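Local coordinates for protein aromatic amino acid beta-eliminating lyase/threonine aldolase (Exiguobacterium sibiricum, PDB 3LWS) that carries covalently bound pyridoxal phosphate and belongs to the aminotransferase-like superfamily of enzymes that depend on this cofactor, at residues 278-283 and 288-293; 142-147 and 180-185; 65-70 and 238-243. All coordinates share one frame; numbering follows the deposited sequence.

From the N terminus, the first segment to appear is 65-70, at an outer strand of the large mixed sheet, and contact 3 closes a long loop when the chain returns at 238-243 to start helix 241-254 beside the second subunit. Contact 2 is nested inside that loop: 142-147 leaves an inner strand of the same sheet and meets 180-185 one crossover later. Contact 1 follows in series as a hairpin of the separate antiparallel sheet. Contacts 1 and 2 touch, with His291 and Met289 packed against Arg146, so the hairpin meets the loop that follows strand 138-142. Contact 3 lies across the chain's centre from contact 1, their nearest atoms about 18 Å apart.

Contact 1: 278-283 and 288-293; sequences VHTTPE and NMFHLH
His279 pairs with His293 and Thr281 with His291 as antiparallel hydrogen-bonded pairs flanking the non-hydrogen-bonded pair Thr280-Leu292, the two short strands running at 149° to each other. The shortest backbone bond, from His291 N to Thr281 O, measures 2.8 Å. On the histidine face of this hairpin, Thr281 sets its methyl CG2 over the His293 ring, 3.6 Å from the centroid, a CH-pi contact. The torsion of Thr281 (chi1 67°) also brings OG1 to 3.2 Å from His293 NE2. In turn, His293 CB covers one face of the His279 imidazole, while the two histidine rings are inclined at 45°. On the other face, Thr280 CG2 comes obliquely to the Phe290 ring, 3.4 Å from CD2, and Val278 CG1 meets Leu292 CD1 at 3.6 Å. Thr280 OG1 donates to Pro282 O, just past the strand, at 2.8 Å, a bond that spans the cis peptide before Pro282. His291 directs NE2 to Glu330 of the next strand. The hairpin is therefore two-sided: Phe290, Leu292 and Val278 give it a buried apolar side, with helix 258-273 against Thr280 and Leu292, whereas imidazoles and a hydroxyl furnish a more polar, partly exposed one.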
# COMPACT_ATOMS: atom_id res chain seq x y z
N VAL A 278 38.09 -8.59 12.86
CA VAL A 278 36.90 -7.78 12.53
C VAL A 278 37.25 -6.74 11.53
O VAL A 278 38.20 -6.00 11.75
CB VAL A 278 36.39 -6.99 13.74
CG1 VAL A 278 35.22 -6.11 13.32
CG2 VAL A 278 35.97 -7.93 14.88
N HIS A 279 36.50 -6.62 10.44
CA HIS A 279 36.64 -5.45 9.57
C HIS A 279 35.33 -4.96 8.96
O HIS A 279 34.28 -5.64 9.03
CB HIS A 279 37.71 -5.69 8.50
CG HIS A 279 37.29 -6.62 7.41
ND1 HIS A 279 37.40 -7.98 7.54
CD2 HIS A 279 36.87 -6.39 6.15
CE1 HIS A 279 37.02 -8.56 6.42
NE2 HIS A 279 36.69 -7.62 5.55
N THR A 280 35.38 -3.75 8.40
CA THR A 280 34.23 -3.24 7.68
C THR A 280 34.47 -3.28 6.17
O THR A 280 35.60 -3.38 5.71
CB THR A 280 33.77 -1.83 8.19
OG1 THR A 280 34.72 -0.82 7.85
CG2 THR A 280 33.54 -1.84 9.73
N THR A 281 33.37 -3.29 5.43
CA THR A 281 33.38 -3.20 3.99
C THR A 281 32.29 -2.17 3.73
O THR A 281 31.17 -2.33 4.22
CB THR A 281 33.05 -4.56 3.33
OG1 THR A 281 31.69 -4.90 3.61
CG2 THR A 281 33.98 -5.66 3.85
N PRO A 282 32.63 -1.04 3.10
CA PRO A 282 33.99 -0.60 2.80
C PRO A 282 34.75 -0.32 4.11
O PRO A 282 34.13 -0.18 5.16
CB PRO A 282 33.78 0.69 2.00
CG PRO A 282 32.50 1.25 2.51
CD PRO A 282 31.65 0.04 2.86
N GLU A 283 36.08 -0.24 4.03
CA GLU A 283 36.90 0.07 5.19
C GLU A 283 36.48 1.44 5.79
O GLU A 283 36.27 1.59 7.00
CB GLU A 283 38.37 0.02 4.78
CG GLU A 283 39.36 0.37 5.88
CD GLU A 283 40.77 0.42 5.37
OE1 GLU A 283 41.03 -0.00 4.22
OE2 GLU A 283 41.62 0.92 6.12
N ASN A 288 26.18 6.73 5.90
CA ASN A 288 25.89 6.29 7.26
C ASN A 288 26.00 4.78 7.44
O ASN A 288 25.80 4.30 8.53
CB ASN A 288 24.49 6.73 7.71
CG ASN A 288 23.40 6.10 6.91
OD1 ASN A 288 23.56 5.89 5.71
ND2 ASN A 288 22.32 5.73 7.58
N MSE A 289 26.30 4.05 6.37
CA MSE A 289 26.25 2.60 6.41
C MSE A 289 27.57 1.96 6.08
O MSE A 289 28.42 2.54 5.40
CB MSE A 289 25.15 2.09 5.46
CG MSE A 289 25.58 2.02 4.00
SE MSE A 289 24.32 0.97 2.96
CE MSE A 289 24.75 -0.82 3.63
N PHE A 290 27.70 0.73 6.55
CA PHE A 290 28.73 -0.19 6.13
C PHE A 290 28.33 -1.62 6.50
O PHE A 290 27.37 -1.83 7.25
CB PHE A 290 30.08 0.18 6.75
CG PHE A 290 30.07 0.32 8.25
CD1 PHE A 290 29.84 1.56 8.84
CD2 PHE A 290 30.34 -0.77 9.08
CE1 PHE A 290 29.87 1.70 10.24
CE2 PHE A 290 30.35 -0.64 10.46
CZ PHE A 290 30.13 0.61 11.04
N HIS A 291 29.05 -2.61 6.00
CA HIS A 291 28.89 -3.96 6.52
C HIS A 291 30.00 -4.28 7.48
O HIS A 291 31.13 -3.84 7.28
CB HIS A 291 28.79 -5.01 5.43
CG HIS A 291 27.51 -4.97 4.65
ND1 HIS A 291 27.28 -5.76 3.55
CD2 HIS A 291 26.38 -4.22 4.81
CE1 HIS A 291 26.08 -5.49 3.06
NE2 HIS A 291 25.51 -4.57 3.82
N LEU A 292 29.66 -5.03 8.51
CA LEU A 292 30.57 -5.40 9.57
C LEU A 292 30.76 -6.91 9.49
O LEU A 292 29.83 -7.65 9.79
CB LEU A 292 29.97 -5.00 10.92
CG LEU A 292 30.78 -5.35 12.17
CD1 LEU A 292 32.13 -4.63 12.13
CD2 LEU A 292 29.97 -4.96 13.41
N HIS A 293 31.96 -7.31 9.10
CA HIS A 293 32.44 -8.69 8.95
C HIS A 293 33.31 -9.18 10.13
O HIS A 293 34.29 -8.51 10.51
CB HIS A 293 33.38 -8.71 7.75
CG HIS A 293 32.70 -8.48 6.44
ND1 HIS A 293 33.07 -9.15 5.30
CD2 HIS A 293 31.69 -7.66 6.09
CE1 HIS A 293 32.31 -8.75 4.29
NE2 HIS A 293 31.45 -7.86 4.75

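Contact 2: 142-147 and 180-185; sequences ELPQRE and FEMLPY
Arg146 N donates to Glu142 OE2 at 3.1 Å, a nearly straight bond (166° at the hydrogen) that draws together the ends of the bend from which Pro144 faces Met182. The amide approaches from above the carboxylate plane, 42° out of it. A cis peptide between Leu143 and Pro144 turns the chain sharply, and the proline ring becomes the surface offered to the helix. Met182, modelled as selenomethionine, lies obliquely against that ring: its CG is 3.6 Å from Pro144 CD, and its SE is 3.7 Å from Pro144 CB. With CG anti to the carbonyl carbon (chi1 -70°) and further bends at chi2 and chi3, the chain folds so that selenium follows the ring instead of reaching straight past it. Leu143 adds its carbonyl, whose O is 3.8 Å from Met182 CG. This small, buried contact is van der Waals touching of one proline ring and one selenomethionine chain. Near it, Arg146 forms a salt bridge through NE with Glu330, and Glu181 makes a weak bond to the backbone N of Gly207, next to the cofactor-bearing Lys206. Strands 138-142 and 171-176 run parallel in one sheet, joined through helix 155-167 in a beta-alpha-beta crossover. Leu143 is still bonded through its backbone to Asp175, its side chain packs on Ile193 of helix 190-194, and Met182 brings helix 179-186 against the loop just after strand 138-142.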
# COMPACT_ATOMS: atom_id res chain seq x y z
N GLU A 142 21.98 2.10 -8.29
CA GLU A 142 21.61 2.22 -6.87
C GLU A 142 22.74 2.92 -6.09
O GLU A 142 23.86 2.40 -6.01
CB GLU A 142 21.38 0.82 -6.30
CG GLU A 142 20.88 0.73 -4.89
CD GLU A 142 21.02 -0.68 -4.29
OE1 GLU A 142 20.66 -1.67 -4.98
OE2 GLU A 142 21.45 -0.78 -3.10
N LEU A 143 22.47 4.09 -5.56
CA LEU A 143 23.49 4.87 -4.87
C LEU A 143 23.21 4.94 -3.36
O LEU A 143 22.21 5.57 -2.94
CB LEU A 143 23.55 6.29 -5.47
CG LEU A 143 23.88 6.40 -6.96
CD1 LEU A 143 23.61 7.82 -7.42
CD2 LEU A 143 25.30 5.99 -7.24
N PRO A 144 24.08 4.30 -2.53
CA PRO A 144 25.22 3.44 -2.87
C PRO A 144 24.74 2.00 -3.06
O PRO A 144 23.53 1.72 -2.88
CB PRO A 144 26.06 3.50 -1.60
CG PRO A 144 25.04 3.53 -0.52
CD PRO A 144 23.84 4.29 -1.08
N GLN A 145 25.69 1.11 -3.38
CA GLN A 145 25.38 -0.34 -3.57
C GLN A 145 25.36 -1.01 -2.24
O GLN A 145 26.38 -1.52 -1.74
CB GLN A 145 26.37 -1.02 -4.51
CG GLN A 145 25.83 -2.30 -5.16
CD GLN A 145 24.86 -2.01 -6.29
OE1 GLN A 145 25.22 -1.44 -7.32
NE2 GLN A 145 23.62 -2.43 -6.10
N ARG A 146 24.18 -1.05 -1.67
CA ARG A 146 24.02 -1.41 -0.29
C ARG A 146 24.45 -2.84 0.01
O ARG A 146 25.03 -3.12 1.08
CB ARG A 146 22.56 -1.14 0.08
CG ARG A 146 22.08 -1.73 1.31
CD ARG A 146 21.42 -3.10 1.10
NE ARG A 146 20.80 -3.37 2.38
CZ ARG A 146 19.50 -3.39 2.63
NH1 ARG A 146 18.62 -3.30 1.67
NH2 ARG A 146 19.09 -3.60 3.87
N GLU A 147 24.21 -3.75 -0.94
CA GLU A 147 24.44 -5.17 -0.71
C GLU A 147 25.92 -5.51 -0.55
O GLU A 147 26.25 -6.57 -0.05
CB GLU A 147 23.80 -6.06 -1.79
CG GLU A 147 22.28 -6.03 -1.80
CD GLU A 147 21.60 -6.92 -0.76
OE1 GLU A 147 22.20 -7.90 -0.31
OE2 GLU A 147 20.42 -6.66 -0.42
N PHE A 180 19.62 10.39 0.30
CA PHE A 180 19.90 11.46 1.27
C PHE A 180 21.19 11.16 2.02
O PHE A 180 22.00 12.06 2.27
CB PHE A 180 18.73 11.67 2.22
CG PHE A 180 17.46 12.02 1.50
CD1 PHE A 180 17.32 13.28 0.90
CD2 PHE A 180 16.45 11.08 1.32
CE1 PHE A 180 16.18 13.61 0.14
CE2 PHE A 180 15.30 11.41 0.59
CZ PHE A 180 15.16 12.69 0.01
N GLU A 181 21.42 9.86 2.27
CA GLU A 181 22.54 9.39 3.02
C GLU A 181 23.83 9.67 2.31
O GLU A 181 24.88 9.78 2.97
CB GLU A 181 22.44 7.88 3.31
CG GLU A 181 21.32 7.48 4.23
CD GLU A 181 19.99 7.22 3.53
OE1 GLU A 181 19.66 7.98 2.61
OE2 GLU A 181 19.29 6.25 3.93
N MSE A 182 23.78 9.75 0.98
CA MSE A 182 24.96 9.95 0.13
C MSE A 182 25.36 11.42 -0.10
O MSE A 182 26.46 11.69 -0.59
CB MSE A 182 24.74 9.31 -1.24
CG MSE A 182 24.70 7.83 -1.25
SE MSE A 182 26.35 7.06 -0.59
CE MSE A 182 27.75 8.12 -1.40
N LEU A 183 24.47 12.35 0.22
CA LEU A 183 24.72 13.76 -0.08
C LEU A 183 25.93 14.37 0.68
O LEU A 183 26.70 15.09 0.08
CB LEU A 183 23.42 14.59 0.04
CG LEU A 183 22.28 14.10 -0.89
CD1 LEU A 183 21.05 14.99 -0.86
CD2 LEU A 183 22.74 13.91 -2.31
N PRO A 184 26.13 14.04 1.97
CA PRO A 184 27.31 14.58 2.63
C PRO A 184 28.60 14.24 1.89
O PRO A 184 29.41 15.13 1.64
CB PRO A 184 27.25 13.93 4.02
CG PRO A 184 25.84 13.70 4.24
CD PRO A 184 25.29 13.30 2.92
N TYR A 185 28.75 12.99 1.47
CA TYR A 185 29.97 12.53 0.79
C TYR A 185 30.13 13.13 -0.59
O TYR A 185 31.22 13.50 -1.00
CB TYR A 185 29.93 11.01 0.66
CG TYR A 185 30.96 10.45 -0.25
CD1 TYR A 185 32.25 10.21 0.21
CD2 TYR A 185 30.67 10.19 -1.58
CE1 TYR A 185 33.21 9.72 -0.63
CE2 TYR A 185 31.63 9.69 -2.42
CZ TYR A 185 32.90 9.44 -1.95
OH TYR A 185 33.84 8.94 -2.81

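Contact 3: 65-70 and 238-243; sequences AVFFPS and ISLYPY
The ring of Phe67 receives both of its partners from 238-243 at the edge, near its own plane: Leu240 CD1 beside CD2, and Tyr243 CB beside CZ, each at 3.9 Å. The setting is the seven-stranded mixed sheet of the aminotransferase-like fold, in which 64-68 is an outermost strand within this chain, antiparallel to 214-218. Helix 241-254 comes up to that strand, and the contact ties sheet margin to helix start. Phe67 holds CG anti to its own amide nitrogen (chi1 -169°), which sends the ring outward from the strand toward the helix. Leu240, at the N-cap position of that helix, extends and reaches the ring with one methyl, which also lies 4.3 Å from Pro69 CD. Tyr243 crosses Phe67 at about a right angle and touches it with CB, its phenol being engaged in the dimer: the hydroxyl bonds to Ser239 O of the second subunit, and its ring meets Tyr243 of that subunit, on which Leu240 also packs, at about 80°. The margin of the sheet is fastened by side chains, since Phe67 N bonds to Glu53 and Phe67 O to Lys230, while Phe52 meets the Phe67 ring with its plane at about 80°. All four touching residues are buried. Where the strand gives way to helix 71-86, Ser70 OG caps the backbone N of Met73 and also bonds to Gly234 O of the second subunit.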
# COMPACT_ATOMS: atom_id res chain seq x y z
N ALA A 65 6.27 14.31 -9.57
CA ALA A 65 6.64 13.17 -8.70
C ALA A 65 5.37 12.48 -8.28
O ALA A 65 4.31 13.11 -8.18
CB ALA A 65 7.46 13.63 -7.49
N VAL A 66 5.45 11.16 -8.04
CA VAL A 66 4.28 10.34 -7.75
C VAL A 66 4.57 9.59 -6.44
O VAL A 66 5.62 8.91 -6.31
CB VAL A 66 3.97 9.32 -8.87
CG1 VAL A 66 2.62 8.54 -8.61
CG2 VAL A 66 3.93 10.00 -10.24
N PHE A 67 3.66 9.71 -5.48
CA PHE A 67 3.81 9.00 -4.23
C PHE A 67 3.35 7.56 -4.41
O PHE A 67 2.23 7.32 -4.80
CB PHE A 67 2.98 9.64 -3.10
CG PHE A 67 3.33 9.08 -1.73
CD1 PHE A 67 4.37 9.62 -1.00
CD2 PHE A 67 2.63 8.02 -1.20
CE1 PHE A 67 4.73 9.09 0.25
CE2 PHE A 67 2.96 7.51 0.05
CZ PHE A 67 4.00 8.05 0.77
N PHE A 68 4.22 6.60 -4.09
CA PHE A 68 3.87 5.18 -4.14
C PHE A 68 3.93 4.56 -2.73
O PHE A 68 4.72 5.00 -1.90
CB PHE A 68 4.86 4.44 -5.04
CG PHE A 68 4.52 4.48 -6.50
CD1 PHE A 68 4.88 5.58 -7.27
CD2 PHE A 68 3.92 3.40 -7.11
CE1 PHE A 68 4.57 5.59 -8.69
CE2 PHE A 68 3.65 3.41 -8.51
CZ PHE A 68 3.96 4.51 -9.28
N PRO A 69 3.11 3.53 -2.46
CA PRO A 69 3.21 2.76 -1.21
C PRO A 69 4.54 2.05 -1.00
O PRO A 69 4.99 1.90 0.17
CB PRO A 69 2.11 1.71 -1.35
CG PRO A 69 1.66 1.77 -2.73
CD PRO A 69 1.94 3.12 -3.25
N SER A 70 5.19 1.65 -2.09
CA SER A 70 6.50 0.99 -2.02
C SER A 70 7.44 1.33 -3.17
O SER A 70 7.03 1.64 -4.28
CB SER A 70 6.29 -0.51 -1.97
OG SER A 70 5.72 -1.01 -3.17
N ILE A 238 -7.40 4.76 -1.66
CA ILE A 238 -8.23 5.95 -1.38
C ILE A 238 -7.48 6.96 -0.51
O ILE A 238 -7.57 8.17 -0.77
CB ILE A 238 -9.58 5.59 -0.70
CG1 ILE A 238 -10.41 6.87 -0.50
CG2 ILE A 238 -9.34 4.75 0.59
CD1 ILE A 238 -11.90 6.64 -0.53
N SER A 239 -6.75 6.45 0.51
CA SER A 239 -6.07 7.30 1.51
C SER A 239 -4.63 6.78 1.79
O SER A 239 -4.45 5.74 2.39
CB SER A 239 -6.86 7.32 2.84
OG SER A 239 -8.10 7.97 2.76
N LEU A 240 -3.64 7.50 1.29
CA LEU A 240 -2.24 7.25 1.57
C LEU A 240 -1.64 8.29 2.52
O LEU A 240 -0.41 8.28 2.72
CB LEU A 240 -1.44 7.20 0.27
CG LEU A 240 -1.53 5.97 -0.61
CD1 LEU A 240 -0.72 6.19 -1.88
CD2 LEU A 240 -1.03 4.72 0.09
N TYR A 241 -2.46 9.19 3.10
CA TYR A 241 -1.93 10.19 4.04
C TYR A 241 -1.18 9.57 5.23
O TYR A 241 -0.15 10.11 5.62
CB TYR A 241 -3.00 11.20 4.54
CG TYR A 241 -4.10 10.64 5.44
CD1 TYR A 241 -3.95 10.57 6.83
CD2 TYR A 241 -5.30 10.23 4.90
CE1 TYR A 241 -4.95 10.04 7.65
CE2 TYR A 241 -6.33 9.74 5.72
CZ TYR A 241 -6.14 9.66 7.08
OH TYR A 241 -7.16 9.20 7.85
N PRO A 242 -1.65 8.42 5.78
CA PRO A 242 -0.92 7.92 6.94
C PRO A 242 0.58 7.74 6.68
O PRO A 242 1.40 7.94 7.61
CB PRO A 242 -1.63 6.59 7.26
CG PRO A 242 -2.97 6.73 6.71
CD PRO A 242 -2.73 7.49 5.41
N TYR A 243 0.94 7.41 5.43
CA TYR A 243 2.33 7.37 5.06
C TYR A 243 2.87 8.68 4.56
O TYR A 243 4.05 8.90 4.73
CB TYR A 243 2.61 6.33 3.99
CG TYR A 243 2.24 4.95 4.43
CD1 TYR A 243 2.91 4.32 5.47
CD2 TYR A 243 1.25 4.25 3.77
CE1 TYR A 243 2.57 3.03 5.87
CE2 TYR A 243 0.92 2.95 4.15
CZ TYR A 243 1.57 2.36 5.20
OH TYR A 243 1.23 1.05 5.57